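Local coordinates for PPC domain-containing protein (Pyrococcus horikoshii, PDB 2DT4), which is of unknown function but carries the plant- and prokaryote-conserved (PPC) domain and forms a three-chain assembly in the crystal, at residues P49-F54 and A90-G95; K59-I64 and Y133-W138. All blocks are in the same frame, centred on the assembly; numbering follows the deposited sequence.

Interaction 1 (P49-F54 and A90-G95)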
ATOM      1  N   PRO A  49     -17.288  -1.933   8.657  1.00  9.62           N
ATOM      2  CA  PRO A  49     -16.815  -0.905   7.726  1.00  9.32           C
ATOM      3  C   PRO A  49     -17.849  -0.620   6.641  1.00  9.72           C
ATOM      4  O   PRO A  49     -18.559  -1.510   6.191  1.00 10.67           O
ATOM      5  CB  PRO A  49     -15.522  -1.494   7.163  1.00 10.58           C
ATOM      6  CG  PRO A  49     -15.714  -2.969   7.250  1.00  9.31           C
ATOM      7  CD  PRO A  49     -16.488  -3.165   8.514  1.00 10.15           C
ATOM      8  N   LYS A  50     -17.925   0.638   6.248  1.00  9.42           N
ATOM      9  CA  LYS A  50     -18.725   1.031   5.092  1.00 10.02           C
ATOM     10  C   LYS A  50     -17.775   1.419   3.982  1.00 10.08           C
ATOM     11  O   LYS A  50     -16.879   2.243   4.206  1.00 10.22           O
ATOM     12  CB  LYS A  50     -19.650   2.195   5.414  1.00 10.37           C
ATOM     13  CG  LYS A  50     -20.620   1.882   6.524  1.00 11.91           C
ATOM     14  CD  LYS A  50     -21.663   2.960   6.684  1.00 16.70           C
ATOM     15  CE  LYS A  50     -22.716   2.525   7.677  1.00 21.17           C
ATOM     16  NZ  LYS A  50     -22.396   2.974   9.028  1.00 26.39           N
ATOM     17  N   ILE A  51     -17.995   0.845   2.792  1.00  9.54           N
ATOM     18  CA  ILE A  51     -17.168   1.152   1.623  1.00  9.37           C
ATOM     19  C   ILE A  51     -18.041   1.803   0.552  1.00 10.14           C
ATOM     20  O   ILE A  51     -19.256   1.662   0.565  1.00 11.01           O
ATOM     21  CB  ILE A  51     -16.429  -0.119   1.090  1.00  9.27           C
ATOM     22  CG1 ILE A  51     -17.425  -1.235   0.787  1.00 11.14           C
ATOM     23  CG2 ILE A  51     -15.339  -0.523   2.074  1.00 10.51           C
ATOM     24  CD1 ILE A  51     -16.824  -2.474   0.124  1.00 10.97           C
ATOM     25  N   GLY A  52     -17.393   2.503  -0.351  1.00  9.74           N
ATOM     26  CA  GLY A  52     -18.052   3.215  -1.431  1.00  9.85           C
ATOM     27  C   GLY A  52     -17.502   2.913  -2.806  1.00  9.58           C
ATOM     28  O   GLY A  52     -16.300   2.747  -2.990  1.00  9.93           O
ATOM     29  N   TYR A  53     -18.414   2.844  -3.780  1.00  9.44           N
ATOM     30  CA  TYR A  53     -18.115   2.739  -5.204  1.00  9.50           C
ATOM     31  C   TYR A  53     -18.763   3.950  -5.869  1.00  9.66           C
ATOM     32  O   TYR A  53     -19.990   4.146  -5.743  1.00 10.59           O
ATOM     33  CB  TYR A  53     -18.726   1.458  -5.752  1.00  9.98           C
ATOM     34  CG  TYR A  53     -18.554   1.307  -7.227  1.00  8.36           C
ATOM     35  CD1 TYR A  53     -17.412   0.721  -7.777  1.00  8.30           C
ATOM     36  CD2 TYR A  53     -19.552   1.729  -8.087  1.00  9.18           C
ATOM     37  CE1 TYR A  53     -17.261   0.589  -9.146  1.00  8.84           C
ATOM     38  CE2 TYR A  53     -19.424   1.609  -9.421  1.00  7.84           C
ATOM     39  CZ  TYR A  53     -18.266   1.034  -9.972  1.00  9.60           C
ATOM     40  OH  TYR A  53     -18.224   0.934 -11.340  1.00 11.30           O
ATOM     41  N   PHE A  54     -17.988   4.792  -6.536  1.00  9.28           N
ATOM     42  CA  PHE A  54     -18.547   6.041  -7.068  1.00 10.65           C
ATOM     43  C   PHE A  54     -19.389   5.758  -8.313  1.00 11.31           C
ATOM     44  O   PHE A  54     -18.958   5.038  -9.211  1.00 12.69           O
ATOM     45  CB  PHE A  54     -17.452   7.044  -7.393  1.00 10.28           C
ATOM     46  CG  PHE A  54     -17.937   8.437  -7.618  1.00 12.19           C
ATOM     47  CD1 PHE A  54     -18.414   9.186  -6.580  1.00 13.30           C
ATOM     48  CD2 PHE A  54     -17.868   8.985  -8.878  1.00 12.84           C
ATOM     49  CE1 PHE A  54     -18.853  10.496  -6.796  1.00 14.15           C
ATOM     50  CE2 PHE A  54     -18.297  10.276  -9.094  1.00 12.65           C
ATOM     51  CZ  PHE A  54     -18.770  11.013  -8.049  1.00 12.76           C
ATOM     52  N   ALA A  90      -9.239   7.870   1.690  1.00  9.66           N
ATOM     53  CA  ALA A  90      -8.571   6.573   1.641  1.00  8.74           C
ATOM     54  C   ALA A  90      -9.418   5.479   1.033  1.00  8.47           C
ATOM     55  O   ALA A  90     -10.638   5.534   1.055  1.00  9.67           O
ATOM     56  CB  ALA A  90      -8.134   6.148   3.022  1.00  9.48           C
ATOM     57  N   HIS A  91      -8.753   4.459   0.511  1.00  7.53           N
ATOM     58  CA  HIS A  91      -9.399   3.252  -0.021  1.00  7.43           C
ATOM     59  C   HIS A  91      -8.896   2.080   0.787  1.00  7.26           C
ATOM     60  O   HIS A  91      -7.783   2.101   1.304  1.00  7.78           O
ATOM     61  CB  HIS A  91      -9.064   3.007  -1.496  1.00  7.71           C
ATOM     62  CG  HIS A  91      -9.783   3.928  -2.433  1.00 10.29           C
ATOM     63  ND1 HIS A  91     -10.476   3.470  -3.530  1.00 18.72           N
ATOM     64  CD2 HIS A  91      -9.970   5.267  -2.406  1.00 13.27           C
ATOM     65  CE1 HIS A  91     -10.997   4.495  -4.180  1.00 14.71           C
ATOM     66  NE2 HIS A  91     -10.704   5.599  -3.522  1.00 14.24           N
ATOM     67  N   VAL A  92      -9.777   1.088   0.932  1.00  8.23           N
ATOM     68  CA  VAL A  92      -9.413  -0.087   1.762  1.00  7.86           C
ATOM     69  C   VAL A  92      -9.740  -1.382   1.052  1.00  7.68           C
ATOM     70  O   VAL A  92     -10.682  -1.464   0.268  1.00  7.86           O
ATOM     71  CB  VAL A  92     -10.165  -0.061   3.120  1.00  8.03           C
ATOM     72  CG1 VAL A  92      -9.642   1.033   4.013  1.00  9.48           C
ATOM     73  CG2 VAL A  92     -11.667   0.023   2.911  1.00  8.35           C
ATOM     74  N   SER A  93      -8.973  -2.413   1.423  1.00  7.45           N
ATOM     75  CA  SER A  93      -9.240  -3.775   1.002  1.00  8.62           C
ATOM     76  C   SER A  93      -9.418  -4.481   2.359  1.00  7.98           C
ATOM     77  O   SER A  93      -8.675  -4.221   3.337  1.00  7.97           O
ATOM     78  CB  SER A  93      -8.203  -4.442   0.121  1.00 11.04           C
ATOM     79  OG  SER A  93      -7.032  -4.586   0.798  1.00 16.34           O
ATOM     80  N   LEU A  94     -10.511  -5.236   2.417  1.00  8.46           N
ATOM     81  CA  LEU A  94     -10.974  -5.875   3.629  1.00  9.25           C
ATOM     82  C   LEU A  94     -11.187  -7.365   3.463  1.00  9.36           C
ATOM     83  O   LEU A  94     -11.868  -7.812   2.521  1.00  9.70           O
ATOM     84  CB  LEU A  94     -12.299  -5.207   3.890  1.00  8.77           C
ATOM     85  CG  LEU A  94     -12.293  -3.701   4.146  1.00 10.13           C
ATOM     86  CD1 LEU A  94     -13.681  -3.193   4.111  1.00 10.20           C
ATOM     87  CD2 LEU A  94     -11.648  -3.333   5.438  1.00 10.10           C
ATOM     88  N   GLY A  95     -10.629  -8.140   4.383  1.00  8.83           N
ATOM     89  CA  GLY A  95     -10.723  -9.583   4.338  1.00  8.68           C
ATOM     90  C   GLY A  95     -11.745 -10.160   5.278  1.00  9.01           C
ATOM     91  O   GLY A  95     -11.781  -9.857   6.473  1.00 10.26           O
TER
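Two beta sheets of the PPC domain pack face to face where P49 and I51 of strand 49-55, the middle strand of a three-stranded antiparallel sheet, meet V92 and L94 of strand 85-95 in the larger mixed sheet. The segment axes come within 8.3 Å, too far for backbone pairing, at 116° between their N-to-C directions, and the two are joined by side chains alone. CD1 of L94 is the main point of contact. It lies 3.7 Å from CG of the P49 ring and 3.7 Å from CG2 of I51, and thus touches two residues that share one face of strand 49-55. The L94 side chain runs antiparallel to those of P49 and I51 and meets them alongside. I51 holds CG1 between its backbone N and carbonyl carbon (chi1 55°); its CG2 branch, beside the backbone N, does the touching. That methyl also meets CG2 of V92 at 3.8 Å. K50 leaves the strand on the opposite face, and its NZ forms a salt bridge with OE2 of E108 of strand 106-111. L66 covers P49, I51 and L94 within the chain, and G99 of the second subunit packs on I51. Every group that meets across the interface is a buried aliphatic carbon, which suggests that close fit and burial from water, not directional bonds, hold these two strands together here.

Interaction 2 (K59-I64 and Y133-W138)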
ATOM      1  N   LYS A  59     -23.185  11.180  -9.627  1.00 18.55           N
ATOM      2  CA  LYS A  59     -22.279  12.066  -8.880  1.00 17.77           C
ATOM      3  C   LYS A  59     -22.310  11.837  -7.368  1.00 17.56           C
ATOM      4  O   LYS A  59     -22.246  12.772  -6.583  1.00 17.38           O
ATOM      5  CB  LYS A  59     -22.564  13.542  -9.239  1.00 17.79           C
ATOM      6  CG  LYS A  59     -22.417  13.823 -10.706  1.00 18.22           C
ATOM      7  CD  LYS A  59     -22.583  15.315 -11.034  1.00 20.27           C
ATOM      8  CE  LYS A  59     -22.251  15.571 -12.487  1.00 21.52           C
ATOM      9  NZ  LYS A  59     -21.963  17.020 -12.756  1.00 23.92           N
ATOM     10  N   GLU A  60     -22.380  10.567  -6.954  1.00 17.34           N
ATOM     11  CA  GLU A  60     -22.321  10.208  -5.548  1.00 16.78           C
ATOM     12  C   GLU A  60     -21.846   8.775  -5.399  1.00 15.37           C
ATOM     13  O   GLU A  60     -21.834   8.032  -6.359  1.00 13.79           O
ATOM     14  CB  GLU A  60     -23.692  10.389  -4.871  1.00 18.75           C
ATOM     15  CG  GLU A  60     -24.770   9.403  -5.244  1.00 22.85           C
ATOM     16  CD  GLU A  60     -26.090   9.705  -4.535  1.00 28.52           C
ATOM     17  OE1 GLU A  60     -26.700   8.772  -3.964  1.00 34.50           O
ATOM     18  OE2 GLU A  60     -26.506  10.886  -4.522  1.00 32.34           O
ATOM     19  N   TYR A  61     -21.476   8.424  -4.170  1.00 14.85           N
ATOM     20  CA  TYR A  61     -21.027   7.065  -3.885  1.00 13.76           C
ATOM     21  C   TYR A  61     -22.156   6.208  -3.529  1.00 13.90           C
ATOM     22  O   TYR A  61     -22.999   6.558  -2.720  1.00 14.86           O
ATOM     23  CB  TYR A  61     -20.084   6.988  -2.684  1.00 13.88           C
ATOM     24  CG  TYR A  61     -18.686   7.438  -2.972  1.00 13.48           C
ATOM     25  CD1 TYR A  61     -17.781   6.583  -3.532  1.00 12.14           C
ATOM     26  CD2 TYR A  61     -18.265   8.733  -2.674  1.00 16.06           C
ATOM     27  CE1 TYR A  61     -16.490   6.976  -3.812  1.00 12.98           C
ATOM     28  CE2 TYR A  61     -16.969   9.147  -2.958  1.00 14.58           C
ATOM     29  CZ  TYR A  61     -16.075   8.251  -3.503  1.00 13.17           C
ATOM     30  OH  TYR A  61     -14.775   8.612  -3.775  1.00 14.74           O
ATOM     31  N   LYS A  62     -22.044   4.971  -4.005  1.00 12.92           N
ATOM     32  CA  LYS A  62     -22.948   3.855  -3.610  1.00 12.83           C
ATOM     33  C   LYS A  62     -22.240   3.349  -2.366  1.00 12.49           C
ATOM     34  O   LYS A  62     -21.050   3.015  -2.399  1.00 13.20           O
ATOM     35  CB  LYS A  62     -23.032   2.745  -4.644  1.00 12.91           C
ATOM     36  CG  LYS A  62     -23.713   1.476  -4.175  1.00 14.70           C
ATOM     37  CD  LYS A  62     -23.594   0.401  -5.253  1.00 14.82           C
ATOM     38  CE  LYS A  62     -24.173  -0.926  -4.809  1.00 16.65           C
ATOM     39  NZ  LYS A  62     -24.159  -1.872  -5.957  1.00 22.56           N
ATOM     40  N   VAL A  63     -22.964   3.288  -1.275  1.00 11.38           N
ATOM     41  CA  VAL A  63     -22.389   2.908  -0.001  1.00 11.86           C
ATOM     42  C   VAL A  63     -22.825   1.482   0.309  1.00 11.42           C
ATOM     43  O   VAL A  63     -24.029   1.154   0.282  1.00 11.87           O
ATOM     44  CB  VAL A  63     -22.793   3.850   1.130  1.00 11.30           C
ATOM     45  CG1 VAL A  63     -22.249   3.370   2.443  1.00 13.10           C
ATOM     46  CG2 VAL A  63     -22.316   5.267   0.876  1.00 12.33           C
ATOM     47  N   ILE A  64     -21.840   0.618   0.554  1.00 11.20           N
ATOM     48  CA  ILE A  64     -22.059  -0.771   0.905  1.00 11.29           C
ATOM     49  C   ILE A  64     -21.665  -0.980   2.378  1.00 11.49           C
ATOM     50  O   ILE A  64     -20.475  -0.889   2.724  1.00 10.07           O
ATOM     51  CB  ILE A  64     -21.222  -1.685  -0.012  1.00 13.14           C
ATOM     52  CG1 ILE A  64     -21.563  -1.365  -1.478  1.00 13.48           C
ATOM     53  CG2 ILE A  64     -21.436  -3.128   0.359  1.00 13.91           C
ATOM     54  CD1 ILE A  64     -20.613  -2.007  -2.485  1.00 17.79           C
ATOM     55  N   TYR A 133     -17.323  16.427 -11.887  1.00 23.76           N
ATOM     56  CA  TYR A 133     -17.608  15.023 -11.575  1.00 23.29           C
ATOM     57  C   TYR A 133     -18.398  14.821 -10.276  1.00 22.29           C
ATOM     58  O   TYR A 133     -18.924  13.751 -10.034  1.00 23.53           O
ATOM     59  CB  TYR A 133     -16.318  14.181 -11.538  1.00 23.62           C
ATOM     60  CG  TYR A 133     -15.245  14.473 -12.583  1.00 24.66           C
ATOM     61  CD1 TYR A 133     -14.070  15.123 -12.232  1.00 27.66           C
ATOM     62  CD2 TYR A 133     -15.381  14.051 -13.905  1.00 26.95           C
ATOM     63  CE1 TYR A 133     -13.072  15.388 -13.171  1.00 28.14           C
ATOM     64  CE2 TYR A 133     -14.388  14.295 -14.857  1.00 27.44           C
ATOM     65  CZ  TYR A 133     -13.225  14.963 -14.484  1.00 29.60           C
ATOM     66  OH  TYR A 133     -12.217  15.224 -15.406  1.00 31.25           O
ATOM     67  N   GLY A 134     -18.471  15.835  -9.418  1.00 20.52           N
ATOM     68  CA  GLY A 134     -19.042  15.698  -8.112  1.00 19.44           C
ATOM     69  C   GLY A 134     -18.038  15.140  -7.122  1.00 18.22           C
ATOM     70  O   GLY A 134     -18.422  14.726  -6.048  1.00 20.30           O
ATOM     71  N   LEU A 135     -16.763  15.143  -7.502  1.00 16.87           N
ATOM     72  CA  LEU A 135     -15.678  14.769  -6.600  1.00 15.37           C
ATOM     73  C   LEU A 135     -14.864  16.007  -6.267  1.00 13.91           C
ATOM     74  O   LEU A 135     -14.636  16.829  -7.142  1.00 13.49           O
ATOM     75  CB  LEU A 135     -14.743  13.773  -7.265  1.00 15.43           C
ATOM     76  CG  LEU A 135     -15.402  12.445  -7.602  1.00 15.74           C
ATOM     77  CD1 LEU A 135     -14.554  11.680  -8.555  1.00 16.12           C
ATOM     78  CD2 LEU A 135     -15.650  11.653  -6.350  1.00 15.61           C
ATOM     79  N   ALA A 136     -14.368  16.082  -5.031  1.00 12.72           N
ATOM     80  CA  ALA A 136     -13.484  17.189  -4.635  1.00 11.30           C
ATOM     81  C   ALA A 136     -12.067  16.726  -4.920  1.00 12.17           C
ATOM     82  O   ALA A 136     -11.601  15.761  -4.307  1.00 11.71           O
ATOM     83  CB  ALA A 136     -13.649  17.527  -3.187  1.00 12.39           C
ATOM     84  N   LEU A 137     -11.437  17.376  -5.889  1.00 11.11           N
ATOM     85  CA  LEU A 137     -10.093  16.950  -6.337  1.00 11.17           C
ATOM     86  C   LEU A 137      -9.078  18.064  -6.366  1.00 10.94           C
ATOM     87  O   LEU A 137      -9.418  19.241  -6.425  1.00 11.45           O
ATOM     88  CB  LEU A 137     -10.225  16.438  -7.782  1.00 10.80           C
ATOM     89  CG  LEU A 137     -11.220  15.286  -8.022  1.00 11.43           C
ATOM     90  CD1 LEU A 137     -11.404  14.960  -9.461  1.00 11.79           C
ATOM     91  CD2 LEU A 137     -10.822  14.052  -7.226  1.00 12.64           C
ATOM     92  N   TRP A 138      -7.801  17.687  -6.342  1.00 10.54           N
ATOM     93  CA  TRP A 138      -6.693  18.611  -6.519  1.00  9.26           C
ATOM     94  C   TRP A 138      -6.606  19.054  -7.982  1.00  9.59           C
ATOM     95  O   TRP A 138      -7.084  18.353  -8.871  1.00  9.97           O
ATOM     96  CB  TRP A 138      -5.361  17.902  -6.222  1.00  9.78           C
ATOM     97  CG  TRP A 138      -5.317  17.162  -4.913  1.00  8.02           C
ATOM     98  CD1 TRP A 138      -5.943  17.475  -3.765  1.00  9.41           C
ATOM     99  CD2 TRP A 138      -4.615  15.946  -4.677  1.00  7.98           C
ATOM    100  NE1 TRP A 138      -5.672  16.531  -2.805  1.00  8.54           N
ATOM    101  CE2 TRP A 138      -4.847  15.582  -3.347  1.00  7.07           C
ATOM    102  CE3 TRP A 138      -3.786  15.141  -5.457  1.00  9.61           C
ATOM    103  CZ2 TRP A 138      -4.291  14.432  -2.777  1.00  9.08           C
ATOM    104  CZ3 TRP A 138      -3.269  13.982  -4.910  1.00 10.72           C
ATOM    105  CH2 TRP A 138      -3.501  13.654  -3.569  1.00  9.19           C
TER
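K59 places CG beside its own backbone N, anti to the carbonyl carbon (chi1 -58°), and extends fully beyond it, which lays the aliphatic chain across the carbonyl oxygen of Y133. CG of K59 passes 3.6 Å from O of Y133, and CB of K59 comes within 3.7 Å of the same oxygen. The ammonium group continues past this carbonyl to hydrogen-bond the O of K132. In Y61 a similar first torsion (chi1 -77°) swings the phenol toward 133-138, where the L135 side chain crosses it at about a right angle. CD2 of L135 is the branch that reaches it, 4.1 Å from OH of Y61 and 4.4 Å from CE2 of the Y61 ring.

The contact lies at the start of strand 60-65, outermost of its sheet within this chain, where K59 and E60 together face L55 in a G1 beta bulge; K59 has left-handed backbone angles there. G134 is left-handed as well, and since it carries no side chain its CA can come to 4.3 Å from CB of K59. The CA atoms of these two residues are 4.9 Å apart. Y133 and G134 meet K59, just ahead of the strand, while L135 meets Y61 within it. The Y61 ring is held further by stacking on H105 and an edge-to-face meeting with F54, while its hydroxyl hydrogen-bonds a glycerol that probably came from the crystallisation liquor. On the second subunit, F112 meets the Y133 ring edge-to-face and also packs on L135, and OE1 of E18 of that subunit is hydrogen-bonded to OH of Y133.

Overall arrangement
Of the segments involved, 49-54 comes first along the chain, after strand 38-46; its strand turns back directly into strand 60-65, its antiparallel neighbour, so interactions 1 and 2 begin on adjacent strands of one small sheet. Interaction 1 closes a loop of 35 residues on strand 85-95; interaction 2 closes one of 68 residues on the tail at 133-138. Their segments alternate along the chain, so the two closures cross rather than nest. Probable backbone hydrogen bonds join I51 to I64 and Y53 to K62, and F54 packs on Y133 and L135. The small sheet is thereby tied to both the large sheet and the C-terminal tail, and both contacts also touch the second subunit.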